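Local coordinates for periplasmic solute binding protein (Candidatus liberibacter, PDB 4CL2) that probably captures manganese or zinc ions in the periplasm, as a solute-binding protein of the family 9 type that serves metal uptake, at residues S150-V161 and R264-F275. Numbering follows the deposited sequence. Where two conformers were deposited one is given.
Sequences SILPLKTRIEKV and RFSLTKIVDTLF. With SO4 (sulfate ion), chain E.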
loop_
_atom_site.group_PDB
_atom_site.type_symbol
_atom_site.label_atom_id
_atom_site.label_comp_id
_atom_site.label_asym_id
_atom_site.label_seq_id
_atom_site.Cartn_x
_atom_site.Cartn_y
_atom_site.Cartn_z
ATOM N N SER A 150 -9.193 -6.021 13.254
ATOM C CA SER A 150 -10.035 -5.227 12.356
ATOM C C SER A 150 -10.277 -5.807 11.000
ATOM O O SER A 150 -11.353 -5.587 10.418
ATOM C CB SER A 150 -9.499 -3.802 12.077
ATOM O OG SER A 150 -9.650 -2.999 13.232
ATOM N N ILE A 151 -9.249 -6.456 10.461
ATOM C CA ILE A 151 -9.227 -6.825 9.075
ATOM C C ILE A 151 -9.674 -8.268 8.881
ATOM O O ILE A 151 -10.408 -8.602 7.913
ATOM C CB ILE A 151 -7.834 -6.564 8.435
ATOM C CG1 ILE A 151 -7.453 -5.103 8.548
ATOM C CG2 ILE A 151 -7.792 -7.055 6.996
ATOM C CD1 ILE A 151 -8.545 -4.139 8.084
ATOM N N LEU A 152 -9.309 -9.152 9.792
ATOM C CA LEU A 152 -9.763 -10.525 9.603
ATOM C C LEU A 152 -11.221 -10.752 9.445
ATOM O O LEU A 152 -11.653 -11.545 8.575
ATOM C CB LEU A 152 -9.113 -11.419 10.702
ATOM C CG LEU A 152 -9.343 -12.877 10.488
ATOM C CD1 LEU A 152 -8.787 -13.428 9.151
ATOM C CD2 LEU A 152 -8.699 -13.622 11.643
ATOM N N PRO A 153 -12.120 -10.050 10.201
ATOM C CA PRO A 153 -13.517 -10.276 9.938
ATOM C C PRO A 153 -14.013 -9.914 8.519
ATOM O O PRO A 153 -14.939 -10.500 7.993
ATOM C CB PRO A 153 -14.232 -9.424 11.043
ATOM C CG PRO A 153 -13.207 -9.184 12.079
ATOM C CD PRO A 153 -11.859 -9.259 11.429
ATOM N N LEU A 154 -13.339 -8.959 7.914
ATOM C CA LEU A 154 -13.632 -8.546 6.518
ATOM C C LEU A 154 -13.194 -9.672 5.537
ATOM O O LEU A 154 -13.948 -10.057 4.641
ATOM C CB LEU A 154 -12.906 -7.293 6.203
ATOM C CG LEU A 154 -13.423 -6.091 7.041
ATOM C CD1 LEU A 154 -12.549 -4.870 6.788
ATOM C CD2 LEU A 154 -14.851 -5.805 6.655
ATOM N N LYS A 155 -11.988 -10.225 5.783
ATOM C CA LYS A 155 -11.554 -11.412 5.002
ATOM C C LYS A 155 -12.530 -12.556 5.112
ATOM O O LYS A 155 -12.967 -13.153 4.136
ATOM C CB LYS A 155 -10.147 -11.846 5.382
ATOM C CG LYS A 155 -9.661 -13.065 4.590
ATOM C CD LYS A 155 -8.333 -13.626 5.135
ATOM C CE LYS A 155 -7.966 -14.810 4.247
ATOM N NZ LYS A 155 -6.678 -15.409 4.694
ATOM N N THR A 156 -12.937 -12.875 6.346
ATOM C CA THR A 156 -13.824 -13.957 6.593
ATOM C C THR A 156 -15.125 -13.796 5.804
ATOM O O THR A 156 -15.635 -14.732 5.160
ATOM C CB THR A 156 -14.040 -14.143 8.134
ATOM O OG1 THR A 156 -12.763 -14.355 8.766
ATOM C CG2 THR A 156 -14.984 -15.161 8.397
ATOM N N ARG A 157 -15.635 -12.562 5.762
ATOM C CA ARG A 157 -16.813 -12.304 4.996
ATOM C C ARG A 157 -16.564 -12.390 3.463
ATOM O O ARG A 157 -17.384 -13.039 2.751
ATOM C CB ARG A 157 -17.395 -10.920 5.370
ATOM C CG ARG A 157 -18.749 -10.679 4.768
ATOM C CD ARG A 157 -19.562 -9.615 5.525
ATOM N NE ARG A 157 -20.539 -9.021 4.592
ATOM C CZ ARG A 157 -20.553 -7.749 4.184
ATOM N NH1 ARG A 157 -19.683 -6.858 4.668
ATOM N NH2 ARG A 157 -21.457 -7.359 3.287
ATOM N N ILE A 158 -15.423 -11.859 2.976
ATOM C CA ILE A 158 -15.036 -11.848 1.549
ATOM C C ILE A 158 -14.961 -13.298 1.054
ATOM O O ILE A 158 -15.344 -13.635 -0.080
ATOM C CB ILE A 158 -13.674 -11.072 1.350
ATOM C CG1 ILE A 158 -13.872 -9.542 1.553
ATOM C CG2 ILE A 158 -13.023 -11.345 -0.001
ATOM C CD1 ILE A 158 -12.626 -8.693 1.725
ATOM N N GLU A 159 -14.444 -14.177 1.931
ATOM C CA GLU A 159 -14.201 -15.535 1.525
ATOM C C GLU A 159 -15.489 -16.328 1.250
ATOM O O GLU A 159 -15.413 -17.396 0.672
ATOM C CB GLU A 159 -13.341 -16.277 2.536
ATOM C CG GLU A 159 -11.929 -15.785 2.624
ATOM C CD GLU A 159 -11.069 -15.931 1.336
ATOM O OE1 GLU A 159 -11.453 -16.716 0.458
ATOM O OE2 GLU A 159 -9.997 -15.300 1.258
ATOM N N LYS A 160 -16.661 -15.819 1.644
ATOM C CA LYS A 160 -17.916 -16.451 1.307
ATOM C C LYS A 160 -18.409 -16.182 -0.113
ATOM O O LYS A 160 -19.427 -16.745 -0.526
ATOM C CB LYS A 160 -19.011 -16.006 2.290
ATOM C CG LYS A 160 -18.672 -16.325 3.712
ATOM C CD LYS A 160 -19.803 -15.883 4.632
ATOM C CE LYS A 160 -19.380 -15.984 6.090
ATOM N NZ LYS A 160 -18.824 -17.324 6.445
ATOM N N VAL A 161 -17.735 -15.308 -0.845
ATOM C CA VAL A 161 -18.145 -14.937 -2.207
ATOM C C VAL A 161 -18.044 -16.161 -3.150
ATOM O O VAL A 161 -17.006 -16.859 -3.172
ATOM C CB VAL A 161 -17.298 -13.771 -2.773
ATOM C CG1 VAL A 161 -17.576 -13.548 -4.258
ATOM C CG2 VAL A 161 -17.593 -12.477 -2.004
ATOM N N ARG A 264 -8.972 -1.050 6.371
ATOM C CA ARG A 264 -10.330 -1.274 6.814
ATOM C C ARG A 264 -11.352 -0.616 5.848
ATOM O O ARG A 264 -12.343 -1.229 5.452
ATOM C CB ARG A 264 -10.534 -0.769 8.223
ATOM C CG ARG A 264 -11.907 -1.076 8.772
ATOM C CD ARG A 264 -12.011 -0.633 10.240
ATOM N NE ARG A 264 -11.886 0.788 10.344
ATOM C CZ ARG A 264 -11.900 1.482 11.475
ATOM N NH1 ARG A 264 -11.944 0.866 12.657
ATOM N NH2 ARG A 264 -11.833 2.816 11.403
ATOM N N PHE A 265 -11.101 0.623 5.440
ATOM C CA PHE A 265 -12.006 1.276 4.513
ATOM C C PHE A 265 -12.095 0.576 3.184
ATOM O O PHE A 265 -13.178 0.274 2.715
ATOM C CB PHE A 265 -11.617 2.749 4.295
ATOM C CG PHE A 265 -12.544 3.476 3.409
ATOM C CD1 PHE A 265 -13.643 4.133 3.901
ATOM C CD2 PHE A 265 -12.308 3.492 2.035
ATOM C CE1 PHE A 265 -14.536 4.724 3.040
ATOM C CE2 PHE A 265 -13.194 4.088 1.169
ATOM C CZ PHE A 265 -14.306 4.698 1.671
ATOM N N SER A 266 -10.945 0.322 2.565
ATOM C CA SER A 266 -10.959 -0.271 1.237
ATOM C C SER A 266 -11.499 -1.688 1.247
ATOM O O SER A 266 -12.275 -1.985 0.381
ATOM C CB SER A 266 -9.575 -0.183 0.624
ATOM O OG SER A 266 -9.268 1.233 0.411
ATOM N N LEU A 267 -11.130 -2.514 2.202
ATOM C CA LEU A 267 -11.673 -3.842 2.245
ATOM C C LEU A 267 -13.173 -3.842 2.574
ATOM O O LEU A 267 -13.942 -4.652 2.067
ATOM C CB LEU A 267 -10.887 -4.720 3.157
ATOM C CG LEU A 267 -9.590 -5.307 2.551
ATOM C CD1 LEU A 267 -8.602 -4.350 1.994
ATOM C CD2 LEU A 267 -8.941 -6.158 3.679
ATOM N N THR A 268 -13.618 -2.923 3.449
ATOM C CA THR A 268 -15.059 -2.795 3.702
ATOM C C THR A 268 -15.815 -2.470 2.457
ATOM O O THR A 268 -16.863 -3.034 2.127
ATOM C CB THR A 268 -15.328 -1.765 4.878
ATOM O OG1 THR A 268 -14.754 -2.200 6.090
ATOM C CG2 THR A 268 -16.805 -1.549 5.046
ATOM N N LYS A 269 -15.311 -1.510 1.683
ATOM C CA LYS A 269 -15.960 -1.104 0.503
ATOM C C LYS A 269 -16.024 -2.248 -0.552
ATOM O O LYS A 269 -17.005 -2.497 -1.187
ATOM C CB LYS A 269 -15.293 0.160 -0.058
ATOM C CG LYS A 269 -16.059 0.711 -1.219
ATOM C CD LYS A 269 -15.749 2.188 -1.419
ATOM C CE LYS A 269 -16.562 2.700 -2.561
ATOM N NZ LYS A 269 -18.008 2.908 -2.186
ATOM N N ILE A 270 -14.911 -2.990 -0.641
ATOM C CA ILE A 270 -14.911 -4.149 -1.537
ATOM C C ILE A 270 -15.950 -5.200 -1.135
ATOM O O ILE A 270 -16.758 -5.601 -1.949
ATOM C CB ILE A 270 -13.511 -4.747 -1.586
ATOM C CG1 ILE A 270 -12.565 -3.747 -2.244
ATOM C CG2 ILE A 270 -13.576 -6.099 -2.329
ATOM C CD1 ILE A 270 -11.127 -4.161 -2.065
ATOM N N VAL A 271 -15.980 -5.555 0.150
ATOM C CA VAL A 271 -16.880 -6.627 0.573
ATOM C C VAL A 271 -18.316 -6.158 0.452
ATOM O O VAL A 271 -19.208 -6.909 0.058
ATOM C CB VAL A 271 -16.531 -7.189 1.979
ATOM C CG1 VAL A 271 -16.756 -6.236 3.078
ATOM C CG2 VAL A 271 -17.374 -8.396 2.310
ATOM N N ASP A 272 -18.541 -4.860 0.691
ATOM C CA ASP A 272 -19.929 -4.317 0.597
ATOM C C ASP A 272 -20.437 -4.270 -0.801
ATOM O O ASP A 272 -21.632 -4.179 -1.057
ATOM C CB ASP A 272 -20.013 -2.918 1.211
ATOM C CG ASP A 272 -20.016 -2.937 2.680
ATOM O OD1 ASP A 272 -20.034 -4.058 3.308
ATOM O OD2 ASP A 272 -19.771 -1.872 3.291
ATOM N N THR A 273 -19.514 -4.296 -1.746
ATOM C CA THR A 273 -19.798 -4.241 -3.155
ATOM C C THR A 273 -20.157 -5.615 -3.611
ATOM O O THR A 273 -21.194 -5.840 -4.223
ATOM C CB THR A 273 -18.525 -3.825 -3.930
ATOM O OG1 THR A 273 -18.783 -2.708 -4.767
ATOM C CG2 THR A 273 -17.984 -4.993 -4.781
ATOM N N LEU A 274 -19.310 -6.554 -3.235
ATOM C CA LEU A 274 -19.271 -7.900 -3.805
ATOM C C LEU A 274 -20.306 -8.784 -3.203
ATOM O O LEU A 274 -20.668 -9.809 -3.790
ATOM C CB LEU A 274 -17.856 -8.527 -3.634
ATOM C CG LEU A 274 -16.889 -8.565 -4.839
ATOM C CD1 LEU A 274 -16.738 -7.295 -5.682
ATOM C CD2 LEU A 274 -15.510 -9.013 -4.376
ATOM N N PHE A 275 -20.805 -8.403 -2.037
ATOM C CA PHE A 275 -22.170 -8.769 -1.654
ATOM C C PHE A 275 -23.116 -7.597 -1.892
ATOM O O PHE A 275 -24.252 -7.803 -2.294
ATOM C CB PHE A 275 -22.242 -9.154 -0.198
ATOM C CG PHE A 275 -21.509 -10.416 0.103
ATOM C CD1 PHE A 275 -22.079 -11.669 -0.181
ATOM C CD2 PHE A 275 -20.254 -10.361 0.645
ATOM C CE1 PHE A 275 -21.392 -12.837 0.107
ATOM C CE2 PHE A 275 -19.565 -11.524 0.934
ATOM C CZ PHE A 275 -20.129 -12.751 0.666
HETATM S S SO4 E . -13.068 -2.522 14.174
HETATM O O1 SO4 E . -14.064 -3.157 13.306
HETATM O O2 SO4 E . -11.996 -2.006 13.321
HETATM O O3 SO4 E . -12.557 -3.550 15.109
HETATM O O4 SO4 E . -13.631 -1.430 14.967
#
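The Arg157 side chain leaves its helix with CG anti to the backbone N (chi1 -171°) and runs extended to NE, which lays its guanidinium across Val271 and up to Asp272. Val271 turns CG1 into the space between its own N and carbonyl carbon, leaving CG2 to lie over one face of that guanidinium. The setting is the family 9 solute-binding fold, in which the long helix 133-158 spans the two lobes; here its C-terminal end packs nearly parallel to the C-terminal helix 259-274, the short axes 9.8 Å apart and inclined by 21°.

Arg157 NH1 donates to Asp272 OD1 over 3.1 Å, an almost straight hydrogen bond (167°) that forms part of a salt bridge. The oxygen lies in the guanidinium plane, although the carboxylate itself is turned well out of it. Inside this polar margin the helices meet through aliphatic side chains. Ile158 CG1 sits against Val271 CB at 3.6 Å, and Leu154 directs its two methyls to Leu267, Thr268 and Val271. The side chains of Ile151 and Leu267 cross at about a right angle, CG2 of the isoleucine to CD2 of the leucine at 3.6 Å. Phe182 and Phe184 continue the apolar layer around Ile158, while Leu178 of helix 176-182 touches Leu267.

At the chain end, the Phe275 ring slides past the Arg157 guanidinium, the two planes modestly inclined. Phe275 CE2 comes to 3.7 Å from CG2 of Val161, which closes the type I turn that begins at Ile158. The other end of the contact holds a sulfate, probably from the crystallisation liquor. Arg264, also salt-bridged to Asp261, shares this anion with the opposing helix: sulfate O2 accepts from Ser150 OG at 2.5 Å and, in the guanidinium plane, from Arg264 NH1 at 2.9 Å.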